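Local structure of cell division control protein (Pyrococcus abyssi, 6RPP) at residues G87-R92 with S130-A135. The protein is an intein, a protein-splicing element of the HINT fold that probably excises itself from its host helicase and joins the flanking segments. The protein carries 2 engineered substitutions. Residues are numbered along the deposited sequence; the frame is centred on the assembly and turned at random.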
loop_
_atom_site.group_PDB
_atom_site.type_symbol
_atom_site.label_atom_id
_atom_site.label_comp_id
_atom_site.label_asym_id
_atom_site.label_seq_id
_atom_site.Cartn_x
_atom_site.Cartn_y
_atom_site.Cartn_z
ATOM N N GLY A 87 8.114 12.624 9.568
ATOM C CA GLY A 87 7.504 13.601 8.705
ATOM C C GLY A 87 6.006 13.585 8.712
ATOM O O GLY A 87 5.381 14.318 7.928
ATOM N N GLY A 88 5.416 12.786 9.575
ATOM C CA GLY A 88 4.015 12.878 9.881
ATOM C C GLY A 88 3.116 11.855 9.239
ATOM O O GLY A 88 1.893 11.966 9.419
ATOM N N LYS A 89 3.657 10.848 8.543
ATOM C CA LYS A 89 2.837 9.919 7.781
ATOM C C LYS A 89 2.465 8.738 8.665
ATOM O O LYS A 89 3.233 8.373 9.567
ATOM C CB LYS A 89 3.588 9.453 6.522
ATOM C CG LYS A 89 4.084 10.617 5.641
ATOM C CD LYS A 89 2.953 11.584 5.324
ATOM C CE LYS A 89 3.331 12.571 4.188
ATOM N NZ LYS A 89 4.368 13.582 4.575
ATOM N N ARG A 90 1.258 8.180 8.476
ATOM C CA ARG A 90 0.794 7.065 9.308
ATOM C C ARG A 90 0.132 6.042 8.388
ATOM O O ARG A 90 -0.643 6.436 7.496
ATOM C CB ARG A 90 -0.240 7.538 10.323
ATOM C CG ARG A 90 0.248 8.554 11.361
ATOM C CD ARG A 90 -0.954 9.147 12.092
ATOM N NE ARG A 90 -0.881 8.957 13.542
ATOM C CZ ARG A 90 -1.533 8.005 14.208
ATOM N NH1 ARG A 90 -2.316 7.145 13.555
ATOM N NH2 ARG A 90 -1.406 7.915 15.529
ATOM N N ILE A 91 0.396 4.744 8.579
ATOM C CA ILE A 91 -0.309 3.750 7.760
ATOM C C ILE A 91 -0.404 2.469 8.591
ATOM O O ILE A 91 0.500 2.147 9.369
ATOM C CB ILE A 91 0.424 3.529 6.409
ATOM C CG1 ILE A 91 -0.438 2.648 5.465
ATOM C CG2 ILE A 91 1.846 2.935 6.651
ATOM C CD1 ILE A 91 0.073 2.631 4.056
ATOM N N ARG A 92 -1.473 1.696 8.381
ATOM C CA ARG A 92 -1.689 0.431 9.081
ATOM C C ARG A 92 -1.569 -0.683 8.067
ATOM O O ARG A 92 -2.284 -0.657 7.033
ATOM C CB ARG A 92 -3.062 0.430 9.778
ATOM C CG ARG A 92 -3.181 1.501 10.884
ATOM C CD ARG A 92 -4.439 1.446 11.629
ATOM N NE ARG A 92 -4.540 2.513 12.629
ATOM C CZ ARG A 92 -4.161 2.429 13.902
ATOM N NH1 ARG A 92 -3.676 1.294 14.398
ATOM N NH2 ARG A 92 -4.313 3.490 14.698
ATOM N N SER A 130 10.379 12.465 -0.500
ATOM C CA SER A 130 11.189 12.600 0.705
ATOM C C SER A 130 11.477 11.241 1.333
ATOM O O SER A 130 10.581 10.390 1.475
ATOM C CB SER A 130 10.467 13.504 1.716
ATOM O OG SER A 130 11.133 13.457 2.974
ATOM N N TRP A 131 12.715 11.034 1.722
ATOM C CA TRP A 131 13.068 9.852 2.509
ATOM C C TRP A 131 12.897 10.206 3.982
ATOM O O TRP A 131 13.613 11.074 4.523
ATOM C CB TRP A 131 14.490 9.367 2.204
ATOM C CG TRP A 131 14.560 8.808 0.810
ATOM C CD1 TRP A 131 15.048 9.437 -0.300
ATOM C CD2 TRP A 131 14.152 7.513 0.387
ATOM N NE1 TRP A 131 14.957 8.616 -1.389
ATOM C CE2 TRP A 131 14.420 7.418 -0.996
ATOM C CE3 TRP A 131 13.598 6.413 1.040
ATOM C CZ2 TRP A 131 14.129 6.280 -1.735
ATOM C CZ3 TRP A 131 13.309 5.274 0.299
ATOM C CH2 TRP A 131 13.564 5.225 -1.071
ATOM N N ASP A 132 11.998 9.499 4.669
ATOM C CA ASP A 132 11.442 9.952 5.931
ATOM C C ASP A 132 11.655 8.881 7.006
ATOM O O ASP A 132 11.165 7.757 6.854
ATOM C CB ASP A 132 9.942 10.254 5.707
ATOM C CG ASP A 132 9.249 10.825 6.908
ATOM O OD1 ASP A 132 9.884 11.081 7.948
ATOM O OD2 ASP A 132 7.995 10.998 6.767
ATOM N N GLU A 133 12.376 9.225 8.075
ATOM C CA GLU A 133 12.655 8.260 9.148
ATOM C C GLU A 133 11.389 7.709 9.776
ATOM O O GLU A 133 10.495 8.462 10.204
ATOM C CB GLU A 133 13.498 8.908 10.248
ATOM C CG GLU A 133 14.870 9.306 9.726
ATOM C CD GLU A 133 15.774 9.885 10.794
ATOM O OE1 GLU A 133 15.437 9.772 11.988
ATOM O OE2 GLU A 133 16.829 10.448 10.431
ATOM N N VAL A 134 11.341 6.384 9.915
ATOM C CA VAL A 134 10.311 5.821 10.785
ATOM C C VAL A 134 10.511 6.339 12.218
ATOM O O VAL A 134 11.643 6.384 12.748
ATOM C CB VAL A 134 10.366 4.281 10.720
ATOM C CG1 VAL A 134 9.422 3.648 11.763
ATOM C CG2 VAL A 134 10.048 3.793 9.321
ATOM N N ALA A 135 9.405 6.724 12.871
ATOM C CA ALA A 135 9.344 7.221 14.236
ATOM C C ALA A 135 9.009 6.116 15.228
ATOM O O ALA A 135 9.668 6.000 16.264
ATOM C CB ALA A 135 8.314 8.371 14.356
HETATM O O HOH W 1 7.024 12.538 4.901
#
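With CG trans to the backbone N (chi1 -176°) and the carboxylate nearly coplanar with the CA–CB bond (chi2 4°), Asp132 reaches from its strand to Gly87, while the bend of Lys89 at chi2 carries its chain past the acid and the one at chi4 turns NZ back toward the bridging water. Asp132 OD1 accepts the backbone N-H of Gly87 through its syn lone pair, at 2.9 Å from Gly87 N; the N-H...O angle of 141° makes the bond bent. Asp132 OD2 also lies close, 3.3 Å from Gly87 CA, in a fit that the lack of a side chain at Gly87 allows.

The lysine crosses the aspartate at about a right angle, its CG 4.1 Å from Asp132 OD2. Their charged ends do not touch: Lys89 NZ and Asp132 OD2 stand 5.0 Å apart. A water joins them, accepting from Lys89 NZ and donating to Asp132 OD2 at 2.6 Å. Thr85 OG1 hydrogen-bonds to both Asp132 OD2 and Lys89 N, and Lys89 NZ is further held by the carbonyl of Ile124. The buried carboxylate thus meets a backbone amide, a hydroxyl and a water, and the nearby lysine would probably favour its ionised form.

The arrangement is a side chain-to-backbone hydrogen bond from a strand to the turn of a beta hairpin, joining the connection between strands 80-85 and 90-93 to strand 128-140, which lies beside 80-85 in the six-stranded antiparallel sheet of the HINT fold.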